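Ydr267cp (Saccharomyces cerevisiae, PDB 2HES) acts as an essential component of the cytosolic iron-sulfur protein assembly machinery, required for maturation of extramitochondrial iron-sulfur proteins, and interacts with NAR1. Local coordinates at residues Glu109-Asn117 / Leu122-Ser130; Ile160-Leu168 / Ile179-Trp187. One frame throughout, in Å; residues are numbered along the deposited sequence.

Both interactions are buried pairings of neighbouring strands in adjacent four-stranded blades of a seven-bladed WD40 propeller. Interaction 1 joins the first and second strands of the blade 110-149, its centre about 10 Å from the centre of the chain. Interaction 2 pairs the second and third strands of the next blade, while W161 and W187 meet from its first and fourth; its centre lies about 16 Å from that of the chain. The first is a hairpin with many backbone bonds, interrupted by a beta bulge, with a charged, more exposed end at E109 and R127; the second has two backbone bonds and relies on tryptophans. W161 NE1 makes a weak hydrogen bond to A114 O.

Interaction 1 (Glu109-Asn117 / Leu122-Ser130); sequences EVKGVAWSN and LATCSRDKS
V110-W115 and L122-S126 run antiparallel, their axes 4.5 Å apart at closest approach, in a hairpin made by the first two strands of a WD40 propeller blade. The pairing is regular from W115-L122 to G112-C125, then breaks at a classic beta bulge: K111 and G112 both face C125, whose O takes a firm bond from K111 N (2.8 Å) and a weak one from G112 N. C125 SG sits between its own backbone N and carbonyl carbon (chi1 65°), which turns the sulfur to G112, 3.5 Å from G112 N; a beta carbon on G112 would crowd it.

On the face shared by V113, W115, L122 and T124, L122 CD1 lies almost straight above the indole of W115, 3.7 Å from the centroid of the five-membered ring, a CH-pi contact. The same methyl reaches V113 CB, while V113 CG1 meets T124 CG2. W115 NE1 hydrogen-bonds A65 O of the preceding blade. Replacing W115 by an alanine would probably leave L122 CD1 without its ring and A65 O without this donor.

At the other end the contact turns polar. K111 bends at chi2 and chi4, CE passing near R127 CB, while NZ forms a salt bridge with D155. E109 and R127 lie alongside each other, pointing the same way, carboxylate and guanidinium planes 40° apart; E109 OE1 and R127 NH1 form a long salt bridge (3.4 Å) whose hydrogen bond is weak. The backbone O of E109 accepts two bonds: R127 N arrives nearly in line with the carbonyl, whereas S126 OG, 2.9 Å away, stands 54° out of its plane. That same S126 OG receives D128 N at 3.1 Å, closing an ST turn.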
loop_
_atom_site.group_PDB
_atom_site.type_symbol
_atom_site.label_atom_id
_atom_site.label_comp_id
_atom_site.label_asym_id
_atom_site.label_seq_id
_atom_site.Cartn_x
_atom_site.Cartn_y
_atom_site.Cartn_z
ATOM N N GLU A 109 2.820 5.348 -16.588
ATOM C CA GLU A 109 1.907 4.623 -15.728
ATOM C C GLU A 109 2.027 5.083 -14.281
ATOM O O GLU A 109 3.142 5.084 -13.722
ATOM C CB GLU A 109 2.194 3.125 -15.800
ATOM C CG GLU A 109 2.109 2.563 -17.247
ATOM C CD GLU A 109 2.528 1.105 -17.352
ATOM O OE1 GLU A 109 3.487 0.698 -16.670
ATOM O OE2 GLU A 109 1.879 0.364 -18.124
ATOM N N VAL A 110 0.891 5.418 -13.680
ATOM C CA VAL A 110 0.821 5.674 -12.226
ATOM C C VAL A 110 0.754 4.311 -11.541
ATOM O O VAL A 110 -0.069 3.469 -11.927
ATOM C CB VAL A 110 -0.425 6.522 -11.807
ATOM C CG1 VAL A 110 -0.577 6.576 -10.246
ATOM C CG2 VAL A 110 -0.384 7.918 -12.375
ATOM N N LYS A 111 1.643 4.071 -10.583
ATOM C CA LYS A 111 1.690 2.785 -9.866
ATOM C C LYS A 111 1.090 2.821 -8.469
ATOM O O LYS A 111 0.705 1.786 -7.928
ATOM C CB LYS A 111 3.124 2.270 -9.704
ATOM C CG LYS A 111 3.886 1.934 -10.978
ATOM C CD LYS A 111 3.089 0.954 -11.872
ATOM C CE LYS A 111 3.842 0.688 -13.154
ATOM N NZ LYS A 111 4.974 -0.241 -12.903
ATOM N N GLY A 112 1.054 4.004 -7.848
ATOM C CA GLY A 112 0.526 4.099 -6.513
ATOM C C GLY A 112 -0.020 5.462 -6.134
ATOM O O GLY A 112 0.431 6.506 -6.654
ATOM N N VAL A 113 -0.989 5.431 -5.238
ATOM C CA VAL A 113 -1.494 6.669 -4.588
ATOM C C VAL A 113 -1.585 6.432 -3.098
ATOM O O VAL A 113 -1.934 5.315 -2.651
ATOM C CB VAL A 113 -2.878 7.148 -5.157
ATOM C CG1 VAL A 113 -2.803 7.399 -6.659
ATOM C CG2 VAL A 113 -3.970 6.126 -4.907
ATOM N N ALA A 114 -1.329 7.469 -2.303
ATOM C CA ALA A 114 -1.369 7.318 -0.857
ATOM C C ALA A 114 -1.510 8.688 -0.224
ATOM O O ALA A 114 -0.856 9.660 -0.687
ATOM C CB ALA A 114 -0.107 6.631 -0.329
ATOM N N TRP A 115 -2.297 8.731 0.857
ATOM C CA TRP A 115 -2.591 9.985 1.560
ATOM C C TRP A 115 -1.817 10.089 2.887
ATOM O O TRP A 115 -1.662 9.093 3.628
ATOM C CB TRP A 115 -4.064 10.047 1.954
ATOM C CG TRP A 115 -5.013 10.081 0.852
ATOM C CD1 TRP A 115 -5.552 9.024 0.176
ATOM C CD2 TRP A 115 -5.579 11.268 0.282
ATOM N NE1 TRP A 115 -6.443 9.496 -0.785
ATOM C CE2 TRP A 115 -6.455 10.868 -0.740
ATOM C CE3 TRP A 115 -5.427 12.634 0.555
ATOM C CZ2 TRP A 115 -7.179 11.787 -1.507
ATOM C CZ3 TRP A 115 -6.143 13.557 -0.215
ATOM C CH2 TRP A 115 -6.999 13.120 -1.235
ATOM N N SER A 116 -1.411 11.304 3.246
ATOM C CA SER A 116 -0.919 11.554 4.608
ATOM C C SER A 116 -2.073 11.433 5.591
ATOM O O SER A 116 -3.210 11.644 5.201
ATOM C CB SER A 116 -0.289 12.943 4.682
ATOM O OG SER A 116 -1.239 13.935 4.299
ATOM N N ASN A 117 -1.798 11.083 6.860
ATOM C CA ASN A 117 -2.895 10.903 7.822
ATOM C C ASN A 117 -3.609 12.186 8.219
ATOM O O ASN A 117 -4.754 12.120 8.620
ATOM C CB ASN A 117 -2.497 10.109 9.074
ATOM C CG ASN A 117 -3.718 9.780 9.980
ATOM O OD1 ASN A 117 -4.695 9.132 9.544
ATOM N ND2 ASN A 117 -3.664 10.232 11.238
ATOM N N LEU A 122 -1.525 14.110 -0.924
ATOM C CA LEU A 122 -1.669 12.918 -1.716
ATOM C C LEU A 122 -0.366 12.740 -2.484
ATOM O O LEU A 122 0.049 13.608 -3.250
ATOM C CB LEU A 122 -2.868 13.071 -2.683
ATOM C CG LEU A 122 -3.063 11.914 -3.660
ATOM C CD1 LEU A 122 -3.490 10.707 -2.904
ATOM C CD2 LEU A 122 -4.115 12.258 -4.787
ATOM N N ALA A 123 0.308 11.615 -2.227
ATOM C CA ALA A 123 1.494 11.217 -2.985
ATOM C C ALA A 123 1.124 10.291 -4.129
ATOM O O ALA A 123 0.260 9.416 -3.979
ATOM C CB ALA A 123 2.451 10.475 -2.072
ATOM N N THR A 124 1.783 10.478 -5.264
ATOM C CA THR A 124 1.588 9.576 -6.387
ATOM C C THR A 124 2.959 9.058 -6.853
ATOM O O THR A 124 3.976 9.752 -6.722
ATOM C CB THR A 124 0.795 10.223 -7.552
ATOM O OG1 THR A 124 1.591 11.206 -8.237
ATOM C CG2 THR A 124 -0.588 10.807 -7.056
ATOM N N CYS A 125 3.010 7.843 -7.382
ATOM C CA CYS A 125 4.299 7.358 -7.908
ATOM C C CYS A 125 4.060 6.656 -9.210
ATOM O O CYS A 125 2.920 6.299 -9.546
ATOM C CB CYS A 125 5.053 6.447 -6.933
ATOM S SG CYS A 125 4.190 4.908 -6.627
ATOM N N SER A 126 5.160 6.477 -9.938
ATOM C CA SER A 126 5.063 6.215 -11.344
ATOM C C SER A 126 6.225 5.357 -11.871
ATOM O O SER A 126 7.371 5.387 -11.365
ATOM C CB SER A 126 5.001 7.549 -12.081
ATOM O OG SER A 126 4.842 7.359 -13.471
ATOM N N ARG A 127 5.916 4.657 -12.955
ATOM C CA ARG A 127 6.938 4.058 -13.819
ATOM C C ARG A 127 8.022 5.061 -14.278
ATOM O O ARG A 127 9.151 4.667 -14.641
ATOM C CB ARG A 127 6.259 3.419 -15.015
ATOM C CG ARG A 127 7.235 2.659 -15.929
ATOM C CD ARG A 127 6.524 1.520 -16.626
ATOM N NE ARG A 127 7.457 0.673 -17.380
ATOM C CZ ARG A 127 7.146 0.031 -18.500
ATOM N NH1 ARG A 127 5.921 0.144 -19.026
ATOM N NH2 ARG A 127 8.066 -0.711 -19.119
ATOM N N ASP A 128 7.706 6.352 -14.218
ATOM C CA ASP A 128 8.619 7.412 -14.640
ATOM C C ASP A 128 9.710 7.747 -13.623
ATOM O O ASP A 128 10.484 8.669 -13.823
ATOM C CB ASP A 128 7.820 8.656 -15.066
ATOM C CG ASP A 128 7.267 9.432 -13.891
ATOM O OD1 ASP A 128 7.638 9.123 -12.733
ATOM O OD2 ASP A 128 6.470 10.382 -14.121
ATOM N N LYS A 129 9.793 6.942 -12.564
ATOM C CA LYS A 129 10.852 7.032 -11.539
ATOM C C LYS A 129 10.598 8.135 -10.505
ATOM O O LYS A 129 11.406 8.334 -9.603
ATOM C CB LYS A 129 12.285 7.127 -12.130
ATOM C CG LYS A 129 12.543 6.256 -13.393
ATOM C CD LYS A 129 13.927 6.618 -13.970
ATOM C CE LYS A 129 14.321 5.748 -15.170
ATOM N NZ LYS A 129 13.532 6.018 -16.421
ATOM N N SER A 130 9.468 8.832 -10.610
ATOM C CA SER A 130 9.216 9.921 -9.673
ATOM C C SER A 130 8.119 9.631 -8.653
ATOM O O SER A 130 7.303 8.703 -8.787
ATOM C CB SER A 130 8.840 11.201 -10.415
ATOM O OG SER A 130 7.519 11.046 -10.916
#

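Interaction 2 (Ile160-Leu168 / Ile179-Trp187); sequences IWHPSEALL and IWKDYDDDW
W161 and W187 meet through their six-membered rings, W161 CZ3 lying 3.2 Å from W187 CH2. W187 CG is anti to the carbonyl carbon (chi1 -77°), which carries CH2 to W161 CZ3. The centroids are 5.3 Å apart and the planes nearly perpendicular at 86°, yet the approach is oblique; W187 CZ2 lies in the plane of the W161 ring, at its edge. A166 adds its backbone O, 3.5 Å from W187 CH2. L168 and W180 exchange two backbone bonds, L168 N to W180 O and W180 N to L168 O (2.8 Å), both in the carbonyl planes. CB packs on CB between these two residues, while the W180 ring turns its CD1 edge to L168 O at 3.5 Å, near the ring plane. L167 CD1 meets I179 CG2 at 3.6 Å.

The backbone pair belongs to the second and third strands of a WD40 blade, and W187 is the second residue of the fourth strand, 186-193, just past the type I' turn Y183-D186.

Packing on the rings, L168 CD1 lies over one face of W161, offset toward the rim, and D182 CB sits 3.4 Å above the centre of W187. W180 NE1 is hydrogen-bonded to S170 OG. Further out, D182 OD2 accepts a hydrogen bond from D185 N (2.8 Å), an Asx motif across the turn, and H162 ND1 takes S164 N, tilted 29° from the imidazole plane.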
loop_
_atom_site.group_PDB
_atom_site.type_symbol
_atom_site.label_atom_id
_atom_site.label_comp_id
_atom_site.label_asym_id
_atom_site.label_seq_id
_atom_site.Cartn_x
_atom_site.Cartn_y
_atom_site.Cartn_z
ATOM N N ILE A 160 3.707 4.929 0.624
ATOM C CA ILE A 160 2.900 4.851 1.826
ATOM C C ILE A 160 3.403 5.869 2.811
ATOM O O ILE A 160 4.601 6.155 2.868
ATOM C CB ILE A 160 2.829 3.431 2.436
ATOM C CG1 ILE A 160 1.635 3.294 3.392
ATOM C CG2 ILE A 160 4.213 3.039 3.072
ATOM C CD1 ILE A 160 1.320 1.858 3.728
ATOM N N TRP A 161 2.465 6.509 3.509
ATOM C CA TRP A 161 2.852 7.401 4.589
ATOM C C TRP A 161 2.836 6.744 5.960
ATOM O O TRP A 161 2.051 5.806 6.222
ATOM C CB TRP A 161 1.889 8.612 4.651
ATOM C CG TRP A 161 1.825 9.415 3.415
ATOM C CD1 TRP A 161 1.127 9.123 2.246
ATOM C CD2 TRP A 161 2.387 10.717 3.210
ATOM N NE1 TRP A 161 1.257 10.144 1.343
ATOM C CE2 TRP A 161 2.030 11.131 1.897
ATOM C CE3 TRP A 161 3.152 11.577 4.010
ATOM C CZ2 TRP A 161 2.444 12.358 1.357
ATOM C CZ3 TRP A 161 3.603 12.769 3.459
ATOM C CH2 TRP A 161 3.235 13.158 2.146
ATOM N N HIS A 162 3.680 7.281 6.852
ATOM C CA HIS A 162 3.653 6.928 8.264
ATOM C C HIS A 162 2.229 7.199 8.855
ATOM O O HIS A 162 1.532 8.070 8.334
ATOM C CB HIS A 162 4.742 7.732 8.970
ATOM C CG HIS A 162 4.958 7.341 10.400
ATOM N ND1 HIS A 162 4.233 7.873 11.451
ATOM C CD2 HIS A 162 5.818 6.448 10.950
ATOM C CE1 HIS A 162 4.646 7.325 12.577
ATOM N NE2 HIS A 162 5.584 6.437 12.297
ATOM N N PRO A 163 1.793 6.437 9.882
ATOM C CA PRO A 163 0.440 6.592 10.427
ATOM C C PRO A 163 0.147 7.960 11.053
ATOM O O PRO A 163 -1.052 8.308 11.164
ATOM C CB PRO A 163 0.334 5.475 11.482
ATOM C CG PRO A 163 1.772 5.143 11.834
ATOM C CD PRO A 163 2.486 5.301 10.503
ATOM N N SER A 164 1.203 8.685 11.427
ATOM C CA SER A 164 1.096 9.933 12.250
ATOM C C SER A 164 2.210 10.987 12.069
ATOM O O SER A 164 2.279 11.986 12.818
ATOM C CB SER A 164 1.103 9.572 13.719
ATOM O OG SER A 164 2.382 9.072 14.060
ATOM N N GLU A 165 3.141 10.748 11.165
ATOM C CA GLU A 165 4.109 11.784 10.829
ATOM C C GLU A 165 4.007 12.024 9.324
ATOM O O GLU A 165 3.485 11.189 8.616
ATOM C CB GLU A 165 5.511 11.354 11.219
ATOM C CG GLU A 165 5.651 10.912 12.682
ATOM C CD GLU A 165 5.824 12.079 13.634
ATOM O OE1 GLU A 165 6.519 13.054 13.277
ATOM O OE2 GLU A 165 5.271 12.028 14.747
ATOM N N ALA A 166 4.446 13.200 8.868
ATOM C CA ALA A 166 4.476 13.529 7.449
ATOM C C ALA A 166 5.801 12.943 6.916
ATOM O O ALA A 166 6.745 13.648 6.553
ATOM C CB ALA A 166 4.364 15.054 7.242
ATOM N N LEU A 167 5.833 11.617 6.913
ATOM C CA LEU A 167 6.990 10.874 6.414
ATOM C C LEU A 167 6.451 9.885 5.392
ATOM O O LEU A 167 5.448 9.174 5.659
ATOM C CB LEU A 167 7.576 10.117 7.619
ATOM C CG LEU A 167 8.974 9.535 7.602
ATOM C CD1 LEU A 167 9.978 10.671 7.458
ATOM C CD2 LEU A 167 9.269 8.728 8.881
ATOM N N LEU A 168 7.167 9.766 4.267
ATOM C CA LEU A 168 6.648 9.028 3.114
ATOM C C LEU A 168 7.725 8.005 2.758
ATOM O O LEU A 168 8.919 8.337 2.793
ATOM C CB LEU A 168 6.479 9.972 1.933
ATOM C CG LEU A 168 5.985 9.319 0.658
ATOM C CD1 LEU A 168 4.596 8.752 0.760
ATOM C CD2 LEU A 168 6.068 10.345 -0.475
ATOM N N ILE A 179 13.031 7.271 1.875
ATOM C CA ILE A 179 12.211 7.958 2.889
ATOM C C ILE A 179 12.264 9.421 2.555
ATOM O O ILE A 179 13.361 9.972 2.315
ATOM C CB ILE A 179 12.781 7.694 4.352
ATOM C CG1 ILE A 179 12.936 6.207 4.686
ATOM C CG2 ILE A 179 11.888 8.425 5.411
ATOM C CD1 ILE A 179 11.630 5.430 4.589
ATOM N N TRP A 180 11.106 10.089 2.595
ATOM C CA TRP A 180 11.018 11.470 2.200
ATOM C C TRP A 180 10.360 12.245 3.326
ATOM O O TRP A 180 9.411 11.740 3.953
ATOM C CB TRP A 180 10.122 11.593 0.980
ATOM C CG TRP A 180 10.524 10.680 -0.129
ATOM C CD1 TRP A 180 10.079 9.402 -0.301
ATOM C CD2 TRP A 180 11.339 10.991 -1.279
ATOM N NE1 TRP A 180 10.622 8.870 -1.468
ATOM C CE2 TRP A 180 11.390 9.822 -2.079
ATOM C CE3 TRP A 180 12.071 12.136 -1.692
ATOM C CZ2 TRP A 180 12.138 9.752 -3.288
ATOM C CZ3 TRP A 180 12.837 12.059 -2.867
ATOM C CH2 TRP A 180 12.846 10.856 -3.661
ATOM N N LYS A 181 10.852 13.454 3.550
ATOM C CA LYS A 181 10.390 14.284 4.675
ATOM C C LYS A 181 10.418 15.727 4.202
ATOM O O LYS A 181 11.223 16.034 3.344
ATOM C CB LYS A 181 11.434 14.153 5.776
ATOM C CG LYS A 181 11.178 15.005 6.961
ATOM C CD LYS A 181 12.123 14.578 8.059
ATOM C CE LYS A 181 11.840 15.411 9.308
ATOM N NZ LYS A 181 12.391 14.822 10.542
ATOM N N ASP A 182 9.583 16.609 4.767
ATOM C CA ASP A 182 9.701 18.019 4.379
ATOM C C ASP A 182 10.260 18.889 5.493
ATOM O O ASP A 182 10.107 18.578 6.685
ATOM C CB ASP A 182 8.367 18.586 3.925
ATOM C CG ASP A 182 7.534 19.087 5.073
ATOM O OD1 ASP A 182 6.893 18.256 5.744
ATOM O OD2 ASP A 182 7.536 20.316 5.306
ATOM N N TYR A 183 10.935 19.964 5.080
ATOM C CA TYR A 183 11.156 21.121 5.936
ATOM C C TYR A 183 10.473 22.293 5.255
ATOM O O TYR A 183 10.944 22.766 4.222
ATOM C CB TYR A 183 12.653 21.360 6.169
ATOM C CG TYR A 183 13.219 20.306 7.089
ATOM C CD1 TYR A 183 13.150 20.451 8.481
ATOM C CD2 TYR A 183 13.780 19.137 6.577
ATOM C CE1 TYR A 183 13.641 19.461 9.331
ATOM C CE2 TYR A 183 14.273 18.142 7.420
ATOM C CZ TYR A 183 14.200 18.315 8.790
ATOM O OH TYR A 183 14.691 17.334 9.619
ATOM N N ASP A 184 9.320 22.691 5.791
ATOM C CA ASP A 184 8.502 23.772 5.214
ATOM C C ASP A 184 8.235 23.539 3.725
ATOM O O ASP A 184 8.602 24.365 2.877
ATOM C CB ASP A 184 9.166 25.143 5.460
ATOM C CG ASP A 184 8.198 26.325 5.292
ATOM O OD1 ASP A 184 7.038 26.267 5.778
ATOM O OD2 ASP A 184 8.605 27.330 4.678
ATOM N N ASP A 185 7.619 22.393 3.423
ATOM C CA ASP A 185 7.218 22.012 2.056
ATOM C C ASP A 185 8.372 21.760 1.082
ATOM O O ASP A 185 8.132 21.369 -0.064
ATOM C CB ASP A 185 6.201 23.002 1.465
ATOM C CG ASP A 185 5.109 23.384 2.456
ATOM O OD1 ASP A 185 3.975 22.864 2.320
ATOM O OD2 ASP A 185 5.390 24.203 3.372
ATOM N N ASP A 186 9.606 21.987 1.530
ATOM C CA ASP A 186 10.785 21.518 0.805
ATOM C C ASP A 186 10.907 20.021 1.076
ATOM O O ASP A 186 11.567 19.653 2.042
ATOM C CB ASP A 186 12.053 22.212 1.312
ATOM C CG ASP A 186 13.321 21.820 0.518
ATOM O OD1 ASP A 186 13.239 20.998 -0.427
ATOM O OD2 ASP A 186 14.420 22.362 0.828
ATOM N N TRP A 187 10.301 19.195 0.222
ATOM C CA TRP A 187 10.368 17.719 0.347
ATOM C C TRP A 187 11.665 17.188 -0.229
ATOM O O TRP A 187 12.011 17.504 -1.374
ATOM C CB TRP A 187 9.176 17.056 -0.386
ATOM C CG TRP A 187 7.927 17.154 0.362
ATOM C CD1 TRP A 187 7.003 18.160 0.298
ATOM C CD2 TRP A 187 7.458 16.232 1.357
ATOM N NE1 TRP A 187 5.986 17.915 1.198
ATOM C CE2 TRP A 187 6.246 16.740 1.856
ATOM C CE3 TRP A 187 7.959 15.034 1.879
ATOM C CZ2 TRP A 187 5.516 16.083 2.846
ATOM C CZ3 TRP A 187 7.225 14.378 2.842
ATOM C CH2 TRP A 187 6.024 14.910 3.323
#